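PDB 4GE1: biogenic amine-binding protein from Rhodnius prolixus, which binds biogenic amines such as serotonin and norepinephrine in its lipocalin barrel, probably sequestering them while the insect takes blood. Local coordinates for residues 8-13 against 109-114; 24-29 against 137-142; 114-119 against 147-152; 31-36 against 132-137. All blocks are in the same frame, centred on the assembly; numbering follows the deposited sequence.

Interaction 1 of 4, residues 8-13 against 109-114; sequences VDTVKD and QVSYID. With TSS (2-(1H-indol-3-yl)ethanamine), chain E.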
# COMPACT_ATOMS: atom_id res chain seq x y z
N VAL A 8 -15.79 1.31 -1.64
CA VAL A 8 -15.55 0.93 -3.03
C VAL A 8 -15.70 -0.57 -3.19
O VAL A 8 -15.39 -1.34 -2.28
CB VAL A 8 -14.15 1.38 -3.52
CG1 VAL A 8 -13.85 2.82 -3.11
CG2 VAL A 8 -13.07 0.46 -3.00
N ASP A 9 -16.18 -0.99 -4.36
CA ASP A 9 -16.29 -2.41 -4.69
C ASP A 9 -14.89 -2.99 -4.82
O ASP A 9 -13.97 -2.31 -5.28
CB ASP A 9 -17.06 -2.61 -5.99
CG ASP A 9 -18.47 -2.05 -5.93
OD1 ASP A 9 -18.95 -1.74 -4.81
OD2 ASP A 9 -19.11 -1.91 -6.99
N THR A 10 -14.74 -4.26 -4.42
CA THR A 10 -13.44 -4.90 -4.29
C THR A 10 -13.40 -6.25 -5.01
O THR A 10 -14.44 -6.76 -5.43
CB THR A 10 -13.11 -5.18 -2.81
OG1 THR A 10 -14.17 -5.96 -2.24
CG2 THR A 10 -12.99 -3.88 -2.04
N VAL A 11 -12.20 -6.82 -5.13
CA VAL A 11 -12.00 -8.08 -5.83
C VAL A 11 -12.73 -9.23 -5.15
O VAL A 11 -12.62 -9.41 -3.94
CB VAL A 11 -10.50 -8.47 -5.87
CG1 VAL A 11 -10.28 -9.64 -6.81
CG2 VAL A 11 -9.65 -7.29 -6.28
N LYS A 12 -13.48 -10.00 -5.93
CA LYS A 12 -14.15 -11.19 -5.42
C LYS A 12 -13.20 -12.37 -5.42
O LYS A 12 -12.33 -12.48 -6.28
CB LYS A 12 -15.38 -11.52 -6.27
CG LYS A 12 -16.70 -11.41 -5.52
CD LYS A 12 -17.76 -12.30 -6.14
CE LYS A 12 -18.02 -11.94 -7.60
NZ LYS A 12 -19.12 -12.76 -8.18
N ASP A 13 -13.38 -13.27 -4.45
CA ASP A 13 -12.52 -14.45 -4.33
C ASP A 13 -11.04 -14.06 -4.26
O ASP A 13 -10.24 -14.41 -5.12
CB ASP A 13 -12.78 -15.41 -5.49
CG ASP A 13 -14.26 -15.67 -5.71
OD1 ASP A 13 -14.83 -16.56 -5.03
OD2 ASP A 13 -14.87 -14.98 -6.56
N GLN A 109 -8.65 1.20 6.56
CA GLN A 109 -9.55 0.33 5.81
C GLN A 109 -9.00 0.15 4.40
O GLN A 109 -8.85 1.13 3.66
CB GLN A 109 -10.96 0.92 5.78
CG GLN A 109 -11.47 1.34 7.15
CD GLN A 109 -12.89 1.90 7.12
OE1 GLN A 109 -13.47 2.11 6.05
NE2 GLN A 109 -13.45 2.15 8.29
N VAL A 110 -8.69 -1.09 4.04
CA VAL A 110 -8.07 -1.37 2.76
C VAL A 110 -9.05 -2.03 1.80
O VAL A 110 -9.73 -3.00 2.17
CB VAL A 110 -6.82 -2.28 2.92
CG1 VAL A 110 -6.07 -2.41 1.60
CG2 VAL A 110 -5.89 -1.76 4.02
N SER A 111 -9.12 -1.53 0.57
CA SER A 111 -10.02 -2.13 -0.41
C SER A 111 -9.32 -2.34 -1.74
O SER A 111 -9.04 -1.38 -2.46
CB SER A 111 -11.25 -1.23 -0.63
OG SER A 111 -11.74 -0.72 0.59
N TYR A 112 -9.05 -3.60 -2.08
CA TYR A 112 -8.47 -3.90 -3.38
C TYR A 112 -9.52 -3.92 -4.48
O TYR A 112 -10.42 -4.77 -4.50
CB TYR A 112 -7.61 -5.18 -3.35
CG TYR A 112 -6.21 -4.88 -2.83
CD1 TYR A 112 -5.89 -5.08 -1.50
CD2 TYR A 112 -5.24 -4.36 -3.67
CE1 TYR A 112 -4.62 -4.79 -1.01
CE2 TYR A 112 -3.96 -4.06 -3.20
CZ TYR A 112 -3.66 -4.28 -1.87
OH TYR A 112 -2.41 -3.98 -1.37
N ILE A 113 -9.41 -2.94 -5.36
CA ILE A 113 -10.30 -2.76 -6.49
C ILE A 113 -10.08 -3.83 -7.55
O ILE A 113 -11.03 -4.33 -8.16
CB ILE A 113 -10.08 -1.37 -7.10
CG1 ILE A 113 -10.47 -0.29 -6.08
CG2 ILE A 113 -10.85 -1.21 -8.39
CD1 ILE A 113 -10.09 1.11 -6.50
N ASP A 114 -8.81 -4.20 -7.75
CA ASP A 114 -8.43 -5.21 -8.74
C ASP A 114 -6.97 -5.65 -8.58
O ASP A 114 -6.15 -4.91 -8.03
CB ASP A 114 -8.66 -4.69 -10.16
CG ASP A 114 -8.55 -5.78 -11.22
OD1 ASP A 114 -8.82 -6.96 -10.90
OD2 ASP A 114 -8.19 -5.45 -12.37
N1 TSS E . 1.69 2.39 3.89
CA TSS E . 0.47 3.12 4.11
CB TSS E . -0.43 3.33 2.93
CG TSS E . -0.54 2.22 1.94
CD1 TSS E . -0.05 2.20 0.64
NE1 TSS E . -0.37 1.03 0.06
CE2 TSS E . -1.06 0.25 0.95
CD2 TSS E . -1.19 0.95 2.12
CZ2 TSS E . -1.61 -1.06 0.84
CH2 TSS E . -2.29 -1.63 1.92
CZ3 TSS E . -2.42 -0.91 3.11
CE3 TSS E . -1.87 0.38 3.22
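V8, T10 and V11 of the extended N-terminal segment 8-13 press on strand 109-114 with their methyl groups, and S111 is the point where two of them converge. V8 sends CG2 to within 3.4 Å of S111 CB, while T10 brings CG2 to 3.5 Å from the same S111 CB, so this one methylene is packed closely by two neighbours. The V8 methyl also leans on I113, CG2 to CG1 4.1 Å. In T10, CG2 stands anti to the carbonyl carbon (chi1 56°, measured to OG1), which turns the methyl and not the hydroxyl onto the strand. V11 lies farther along: its CG2 sits over the backbone between Y112 and D114, 3.4 Å from D114 CA and 4.1 Å from Y112 CB. The one hydrogen bond between the segments runs from V11 N to Y112 O (2.8 Å, 148° at the hydrogen) and arrives nearly in line with the carbonyl. On the pocket side of the strand, V110 offers CG2 to the six-membered ring of tryptamine, 3.7 Å from CZ3. Y112 swings its ring away from segment 8-13; the ring meets F19 edge-to-face, and its OH hydrogen-bonds to Q139 and lies 3.7 Å from tryptamine CZ2. Both I113 and D114 face V122 in a classic beta bulge, and the carboxylate of D114 is held by Y120. Chemically the contact is mostly apolar: a single backbone bond joins the two segments, V11 is also bonded to G87, and the strand's V110 and Y112 line the amine pocket.

Interaction 2 of 4, residues 24-29 against 137-142; sequences WYITHY and AVQSRT. With TSS (2-(1H-indol-3-yl)ethanamine), chain E.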
# COMPACT_ATOMS: atom_id res chain seq x y z
N TRP A 24 5.82 -5.15 -3.46
CA TRP A 24 5.10 -4.28 -4.38
C TRP A 24 5.75 -2.90 -4.48
O TRP A 24 6.27 -2.39 -3.50
CB TRP A 24 3.66 -4.06 -3.89
CG TRP A 24 2.76 -5.28 -3.98
CD1 TRP A 24 2.44 -6.15 -2.98
CD2 TRP A 24 2.03 -5.72 -5.14
NE1 TRP A 24 1.57 -7.11 -3.43
CE2 TRP A 24 1.30 -6.87 -4.76
CE3 TRP A 24 1.92 -5.26 -6.45
CZ2 TRP A 24 0.49 -7.56 -5.64
CZ3 TRP A 24 1.11 -5.95 -7.33
CH2 TRP A 24 0.41 -7.09 -6.92
N TYR A 25 5.71 -2.30 -5.67
CA TYR A 25 6.13 -0.92 -5.84
C TYR A 25 4.89 -0.07 -6.10
O TYR A 25 4.02 -0.45 -6.89
CB TYR A 25 7.09 -0.79 -7.02
CG TYR A 25 8.41 -1.50 -6.83
CD1 TYR A 25 8.58 -2.82 -7.25
CD2 TYR A 25 9.48 -0.87 -6.22
CE1 TYR A 25 9.78 -3.48 -7.07
CE2 TYR A 25 10.69 -1.52 -6.04
CZ TYR A 25 10.83 -2.83 -6.47
OH TYR A 25 12.03 -3.48 -6.30
N ILE A 26 4.81 1.08 -5.44
CA ILE A 26 3.73 2.02 -5.68
C ILE A 26 4.13 2.96 -6.80
O ILE A 26 5.00 3.82 -6.63
CB ILE A 26 3.36 2.80 -4.41
CG1 ILE A 26 3.07 1.81 -3.28
CG2 ILE A 26 2.14 3.68 -4.67
CD1 ILE A 26 2.36 2.40 -2.10
N THR A 27 3.51 2.78 -7.96
CA THR A 27 3.93 3.49 -9.17
C THR A 27 3.18 4.80 -9.41
O THR A 27 3.75 5.76 -9.90
CB THR A 27 3.80 2.58 -10.40
OG1 THR A 27 2.47 2.07 -10.48
CG2 THR A 27 4.78 1.42 -10.30
N HIS A 28 1.89 4.81 -9.07
CA HIS A 28 1.03 5.97 -9.30
C HIS A 28 0.07 6.08 -8.14
O HIS A 28 -0.32 5.07 -7.55
CB HIS A 28 0.20 5.78 -10.57
CG HIS A 28 1.00 5.56 -11.81
ND1 HIS A 28 1.68 4.39 -12.06
CD2 HIS A 28 1.21 6.35 -12.89
CE1 HIS A 28 2.28 4.47 -13.23
NE2 HIS A 28 2.01 5.65 -13.75
N TYR A 29 -0.33 7.31 -7.81
CA TYR A 29 -1.28 7.48 -6.72
C TYR A 29 -1.85 8.88 -6.55
O TYR A 29 -1.19 9.88 -6.86
CB TYR A 29 -0.67 7.02 -5.40
CG TYR A 29 0.50 7.84 -4.91
CD1 TYR A 29 0.31 8.98 -4.15
CD2 TYR A 29 1.81 7.44 -5.17
CE1 TYR A 29 1.39 9.72 -3.67
CE2 TYR A 29 2.89 8.16 -4.70
CZ TYR A 29 2.68 9.30 -3.95
OH TYR A 29 3.78 10.01 -3.50
N ALA A 137 -4.12 4.02 -5.08
CA ALA A 137 -2.78 3.66 -5.52
C ALA A 137 -2.73 2.55 -6.57
O ALA A 137 -3.43 1.54 -6.46
CB ALA A 137 -1.91 3.25 -4.31
N VAL A 138 -1.90 2.77 -7.59
CA VAL A 138 -1.52 1.71 -8.51
C VAL A 138 -0.20 1.07 -8.05
O VAL A 138 0.77 1.77 -7.71
CB VAL A 138 -1.40 2.22 -9.95
CG1 VAL A 138 -0.81 1.15 -10.85
CG2 VAL A 138 -2.77 2.65 -10.46
N GLN A 139 -0.18 -0.25 -8.01
CA GLN A 139 0.95 -1.00 -7.46
C GLN A 139 1.42 -2.08 -8.44
O GLN A 139 0.63 -2.69 -9.14
CB GLN A 139 0.57 -1.59 -6.09
CG GLN A 139 -0.02 -0.54 -5.14
CD GLN A 139 -0.44 -1.09 -3.79
OE1 GLN A 139 -0.31 -0.43 -2.77
NE2 GLN A 139 -0.95 -2.32 -3.78
N SER A 140 2.73 -2.27 -8.50
CA SER A 140 3.32 -3.19 -9.46
C SER A 140 4.32 -4.11 -8.77
O SER A 140 4.86 -3.78 -7.72
CB SER A 140 4.01 -2.40 -10.57
OG SER A 140 4.67 -3.25 -11.50
N ARG A 141 4.53 -5.29 -9.35
CA ARG A 141 5.54 -6.21 -8.85
C ARG A 141 6.91 -5.73 -9.28
O ARG A 141 7.93 -6.12 -8.71
CB ARG A 141 5.27 -7.63 -9.35
CG ARG A 141 4.04 -8.30 -8.74
CD ARG A 141 4.11 -8.39 -7.22
NE ARG A 141 3.19 -9.38 -6.68
CZ ARG A 141 3.04 -9.66 -5.38
NH1 ARG A 141 3.76 -9.00 -4.48
NH2 ARG A 141 2.19 -10.60 -4.99
N THR A 142 6.94 -4.88 -10.31
CA THR A 142 8.17 -4.25 -10.77
C THR A 142 8.08 -2.73 -10.58
O THR A 142 7.03 -2.20 -10.21
CB THR A 142 8.49 -4.59 -12.23
OG1 THR A 142 7.33 -4.34 -13.04
CG2 THR A 142 8.90 -6.06 -12.37
N1 TSS E . 1.69 2.39 3.89
CA TSS E . 0.47 3.12 4.11
CB TSS E . -0.43 3.33 2.93
CG TSS E . -0.54 2.22 1.94
CD1 TSS E . -0.05 2.20 0.64
NE1 TSS E . -0.37 1.03 0.06
CE2 TSS E . -1.06 0.25 0.95
CD2 TSS E . -1.19 0.95 2.12
CZ2 TSS E . -1.61 -1.06 0.84
CH2 TSS E . -2.29 -1.63 1.92
CZ3 TSS E . -2.42 -0.91 3.11
CE3 TSS E . -1.87 0.38 3.22
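The lipocalin barrel is closed here by antiparallel pairing of strands 24-29 and 137-140, and the face that carries I26 and Q139 lines the tryptamine pocket. Y25 and S140 form a hydrogen-bonded pair, Y25 N to S140 O 2.7 Å and almost straight at 176°. The register then slips by one residue: T27 and H28 both face V138 in a classic beta bulge, where T27 N gives to V138 O and V138 N gives to H28 O. I26 and Q139 lie side by side and point the same way. With its chain extended beyond CG, Q139 reaches the ligand and accepts from the indole NE1 at OE1 (3.2 Å), while its NE2 is held by S121. I26 CD1 packs 3.7 Å from the ligand CD1. At the end of the strand pair the guanidinium of R141 lies flat on the W24 indole, planes 13° apart, in an off-centre cation-pi stack. A bend at chi2 (-58°) folds the arginine chain back, so that CD also sits over the middle of the six-membered ring, 3.7 Å from its centroid. S23, F19 and Y117 backbone oxygens fix the guanidinium from NH1, NH2 and NE. A tryptophan on the first strand covered by an arginine just after the eighth barrel strand is a hallmark of the lipocalin fold at the closed end of its barrel.

Interaction 3 of 4, residues 114-119 against 147-152; sequences DTDYSK and EDVKSK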
# COMPACT_ATOMS: atom_id res chain seq x y z
N ASP A 114 -8.81 -4.20 -7.75
CA ASP A 114 -8.43 -5.21 -8.74
C ASP A 114 -6.97 -5.65 -8.58
O ASP A 114 -6.15 -4.91 -8.03
CB ASP A 114 -8.66 -4.69 -10.16
CG ASP A 114 -8.55 -5.78 -11.22
OD1 ASP A 114 -8.82 -6.96 -10.90
OD2 ASP A 114 -8.19 -5.45 -12.37
N THR A 115 -6.65 -6.85 -9.06
CA THR A 115 -5.28 -7.34 -9.07
C THR A 115 -5.17 -8.64 -9.86
O THR A 115 -6.12 -9.43 -9.91
CB THR A 115 -4.76 -7.62 -7.65
OG1 THR A 115 -3.38 -8.02 -7.71
CG2 THR A 115 -5.57 -8.73 -6.99
N ASP A 116 -4.03 -8.86 -10.50
CA ASP A 116 -3.78 -10.13 -11.17
C ASP A 116 -2.73 -10.91 -10.38
O ASP A 116 -2.22 -11.93 -10.85
CB ASP A 116 -3.34 -9.91 -12.62
CG ASP A 116 -1.95 -9.30 -12.73
OD1 ASP A 116 -1.41 -8.85 -11.69
OD2 ASP A 116 -1.42 -9.26 -13.85
N TYR A 117 -2.41 -10.41 -9.19
CA TYR A 117 -1.52 -11.10 -8.25
C TYR A 117 -0.03 -11.04 -8.60
O TYR A 117 0.81 -10.76 -7.73
CB TYR A 117 -1.98 -12.55 -8.03
CG TYR A 117 -3.39 -12.66 -7.49
CD1 TYR A 117 -3.63 -12.59 -6.12
CD2 TYR A 117 -4.48 -12.81 -8.34
CE1 TYR A 117 -4.92 -12.67 -5.62
CE2 TYR A 117 -5.77 -12.88 -7.85
CZ TYR A 117 -5.98 -12.82 -6.48
OH TYR A 117 -7.26 -12.89 -5.98
N SER A 118 0.31 -11.28 -9.86
CA SER A 118 1.71 -11.40 -10.25
C SER A 118 2.26 -10.19 -11.03
O SER A 118 3.41 -10.20 -11.46
CB SER A 118 1.97 -12.71 -11.02
OG SER A 118 1.27 -12.77 -12.25
N LYS A 119 1.44 -9.16 -11.19
CA LYS A 119 1.87 -7.96 -11.90
C LYS A 119 1.43 -6.65 -11.25
O LYS A 119 2.26 -5.80 -10.93
CB LYS A 119 1.42 -7.99 -13.36
CG LYS A 119 2.21 -8.92 -14.24
CD LYS A 119 1.75 -8.85 -15.68
CE LYS A 119 2.63 -9.70 -16.57
NZ LYS A 119 2.66 -11.12 -16.12
N GLU A 147 3.81 -2.97 -19.53
CA GLU A 147 3.08 -2.37 -20.64
C GLU A 147 1.80 -3.13 -20.98
O GLU A 147 0.79 -2.52 -21.33
CB GLU A 147 3.99 -2.26 -21.87
CG GLU A 147 3.42 -1.41 -23.00
CD GLU A 147 2.48 -2.17 -23.91
OE1 GLU A 147 2.65 -3.41 -24.05
OE2 GLU A 147 1.58 -1.54 -24.51
N ASP A 148 1.83 -4.46 -20.88
CA ASP A 148 0.70 -5.28 -21.31
C ASP A 148 -0.48 -5.34 -20.33
O ASP A 148 -1.50 -5.98 -20.62
CB ASP A 148 1.17 -6.70 -21.68
CG ASP A 148 2.02 -7.34 -20.60
OD1 ASP A 148 1.88 -6.96 -19.42
OD2 ASP A 148 2.83 -8.23 -20.93
N VAL A 149 -0.35 -4.68 -19.19
CA VAL A 149 -1.45 -4.61 -18.22
C VAL A 149 -1.91 -3.18 -17.98
O VAL A 149 -2.76 -2.93 -17.12
CB VAL A 149 -1.09 -5.26 -16.86
CG1 VAL A 149 -0.70 -6.72 -17.04
CG2 VAL A 149 0.02 -4.48 -16.16
N LYS A 150 -1.36 -2.23 -18.73
CA LYS A 150 -1.79 -0.84 -18.61
C LYS A 150 -3.31 -0.72 -18.75
O LYS A 150 -3.96 -0.03 -17.97
CB LYS A 150 -1.09 0.05 -19.65
CG LYS A 150 0.42 0.14 -19.50
CD LYS A 150 1.02 1.10 -20.53
CE LYS A 150 2.54 1.10 -20.47
NZ LYS A 150 3.05 1.39 -19.11
N SER A 151 -3.87 -1.40 -19.75
CA SER A 151 -5.31 -1.31 -20.00
C SER A 151 -6.13 -1.82 -18.81
O SER A 151 -7.11 -1.19 -18.41
CB SER A 151 -5.69 -2.06 -21.28
OG SER A 151 -5.28 -3.41 -21.23
N LYS A 152 -5.71 -2.94 -18.24
CA LYS A 152 -6.38 -3.49 -17.06
C LYS A 152 -6.37 -2.51 -15.88
O LYS A 152 -7.34 -2.40 -15.14
CB LYS A 152 -5.75 -4.82 -16.65
CG LYS A 152 -5.73 -5.86 -17.77
CD LYS A 152 -6.20 -7.21 -17.26
CE LYS A 152 -6.05 -8.29 -18.33
NZ LYS A 152 -4.62 -8.51 -18.71
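K119 and V149 make the close part of this contact: the lysine's aliphatic chain lies obliquely against the valine, K119 CD 3.5 Å from V149 CG1. The chain is extended through chi3 (175°) and bends only at chi4, so methylenes rather than the ammonium meet the methyl. D116 crosses the same valine at about a right angle, with its OD2 4.1 Å from V149 CG1. V149 is the buried residue here, and Y120 also packs against it. Around this apolar point the contact is loose and charged. D148 OD1 approaches K119 CE at 4.0 Å, yet K119 NZ remains 5.4 Å from D148 OD1, too far for a salt bridge. K152 NZ likewise stays 5.9 Å from D116 OD2, so any attraction is probably long-range and weakened by solvent. The loop is shaped internally: T115 OG1 accepts from Y117 N in an ST turn, and D116 OD1 takes K119 N in an Asx motif at 2.9 Å while also accepting from Y120 N. D114, whose OD2 is bonded to Y120 OH, borders the other end. The hairpin turn between strands 102-115 and 120-127 thus rests beside the start of helix 150-159, while Y117, on the turn, packs on helix 16-19.

Interaction 4 of 4, residues 31-36 against 132-137; sequences LGDSTL and DYYLYA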
# COMPACT_ATOMS: atom_id res chain seq x y z
N LEU A 31 -3.28 11.11 -3.47
CA LEU A 31 -3.42 11.27 -2.04
C LEU A 31 -4.28 12.50 -1.73
O LEU A 31 -3.87 13.63 -1.98
CB LEU A 31 -2.04 11.47 -1.43
CG LEU A 31 -2.03 11.85 0.05
CD1 LEU A 31 -2.64 10.73 0.87
CD2 LEU A 31 -0.61 12.15 0.49
N GLY A 32 -5.48 12.28 -1.19
CA GLY A 32 -6.37 13.39 -0.83
C GLY A 32 -6.96 14.21 -1.97
O GLY A 32 -6.83 13.86 -3.14
N ASP A 33 -7.62 15.32 -1.62
CA ASP A 33 -8.23 16.20 -2.62
C ASP A 33 -7.33 17.34 -3.11
O ASP A 33 -7.46 17.78 -4.26
CB ASP A 33 -9.55 16.79 -2.08
CG ASP A 33 -10.66 15.76 -1.98
OD1 ASP A 33 -10.83 14.99 -2.95
OD2 ASP A 33 -11.35 15.73 -0.95
N SER A 34 -6.45 17.85 -2.26
CA SER A 34 -5.62 18.99 -2.64
C SER A 34 -4.46 18.58 -3.55
O SER A 34 -4.05 17.41 -3.57
CB SER A 34 -5.09 19.73 -1.41
OG SER A 34 -4.05 18.99 -0.79
N THR A 35 -3.93 19.54 -4.31
CA THR A 35 -2.78 19.26 -5.17
C THR A 35 -1.57 18.78 -4.36
O THR A 35 -1.32 19.24 -3.25
CB THR A 35 -2.39 20.47 -6.04
OG1 THR A 35 -1.75 21.46 -5.22
CG2 THR A 35 -3.63 21.08 -6.72
N LEU A 36 -0.82 17.84 -4.92
CA LEU A 36 0.26 17.19 -4.18
C LEU A 36 1.45 18.12 -3.94
O LEU A 36 1.95 18.76 -4.87
CB LEU A 36 0.70 15.93 -4.93
CG LEU A 36 1.32 14.76 -4.18
CD1 LEU A 36 0.44 14.31 -3.02
CD2 LEU A 36 1.54 13.60 -5.15
N ASP A 132 -9.94 12.71 5.31
CA ASP A 132 -9.31 13.64 4.38
C ASP A 132 -8.03 13.04 3.83
O ASP A 132 -7.61 13.37 2.72
CB ASP A 132 -9.03 14.98 5.06
CG ASP A 132 -10.27 15.86 5.14
OD1 ASP A 132 -11.32 15.45 4.59
OD2 ASP A 132 -10.20 16.96 5.73
N TYR A 133 -7.40 12.16 4.61
CA TYR A 133 -6.31 11.33 4.11
C TYR A 133 -6.89 10.07 3.47
O TYR A 133 -7.20 9.10 4.17
CB TYR A 133 -5.35 10.92 5.23
CG TYR A 133 -4.54 9.67 4.92
CD1 TYR A 133 -3.38 9.73 4.15
CD2 TYR A 133 -4.93 8.42 5.39
CE1 TYR A 133 -2.64 8.59 3.86
CE2 TYR A 133 -4.20 7.28 5.10
CZ TYR A 133 -3.06 7.37 4.34
OH TYR A 133 -2.31 6.25 4.05
N TYR A 134 -7.07 10.11 2.16
CA TYR A 134 -7.41 8.89 1.45
C TYR A 134 -6.41 8.68 0.34
O TYR A 134 -5.84 9.64 -0.20
CB TYR A 134 -8.84 8.91 0.91
CG TYR A 134 -9.07 9.90 -0.21
CD1 TYR A 134 -9.66 11.13 0.04
CD2 TYR A 134 -8.73 9.60 -1.53
CE1 TYR A 134 -9.88 12.05 -0.97
CE2 TYR A 134 -8.96 10.51 -2.56
CZ TYR A 134 -9.53 11.73 -2.27
OH TYR A 134 -9.77 12.64 -3.28
N LEU A 135 -6.19 7.42 0.00
CA LEU A 135 -5.21 7.09 -1.01
C LEU A 135 -5.80 6.15 -2.05
O LEU A 135 -6.40 5.13 -1.71
CB LEU A 135 -4.00 6.44 -0.35
CG LEU A 135 -2.86 6.00 -1.28
CD1 LEU A 135 -2.07 7.21 -1.72
CD2 LEU A 135 -1.96 5.00 -0.56
N TYR A 136 -5.65 6.53 -3.31
CA TYR A 136 -5.85 5.61 -4.42
C TYR A 136 -4.49 5.30 -5.03
O TYR A 136 -3.76 6.21 -5.44
CB TYR A 136 -6.76 6.23 -5.48
CG TYR A 136 -8.22 6.28 -5.11
CD1 TYR A 136 -9.04 5.17 -5.29
CD2 TYR A 136 -8.79 7.44 -4.61
CE1 TYR A 136 -10.38 5.21 -4.96
CE2 TYR A 136 -10.13 7.50 -4.28
CZ TYR A 136 -10.92 6.38 -4.47
OH TYR A 136 -12.25 6.43 -4.14
N ALA A 137 -4.12 4.02 -5.08
CA ALA A 137 -2.78 3.66 -5.52
C ALA A 137 -2.73 2.55 -6.57
O ALA A 137 -3.43 1.54 -6.46
CB ALA A 137 -1.91 3.25 -4.31
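Where strand 23-31 runs out into the loop leading to strand 43-50, its end is still paired with strand 130-140, near the mouth of the ligand pocket. L31 and L135 form an antiparallel non-hydrogen-bonded pair, and G32 N gives a bond to Y134 O (2.8 Å, 158°). The Y134 side chain then folds over the departing loop: chi1 of 68° sets its CG between the backbone N and carbonyl carbon, which lays one ring face on G32, whose CA is 3.9 Å from the ring centroid in a CH-pi contact. At the far end of the ring the hydroxyl donates to D33 OD1 at 2.6 Å, reaching the carboxylate from above its plane; the two planes stand 67° apart. The same hydroxyl has a weak bond with K30, so the ring is held at its face and at its hydroxyl. On the other side of the strand L31 puts CD1 3.5 Å from Y133 CD1, and L31 CB touches L135 CD1 at 4.3 Å. Y133 and L135 themselves touch tryptamine. The chain turns a corner at D132 and Y133; beyond it L135 bonds through its backbone to V125 of strand 120-127 and packs on Y29 of strand 23-31, while Y133 reaches R106 and L108 of strand 102-115.

Overall arrangement
Interactions 1, 2 and 4 each contribute residues to the tryptamine pocket, while interaction 3 lies at the periphery, its D114 side chain about 14 Å from the ligand. Y112 of interaction 1 and Q139 of interaction 2 meet beside the indole, on one side of it, Y112 OH to Q139 NE2 3.3 Å, although the two centres are 16 Å apart. Interactions 2 and 4 share A137 and follow the same pair of strands, 23-31 and 130-140, from the arginine-capped end up to the loop. Interactions 1 and 3 share D114 on strand 102-115. Interaction 3 is tied to interaction 2 by R141, whose N lies 2.8 Å from K119 O. D73, outside all four, completes the hydrogen bonding of the ligand.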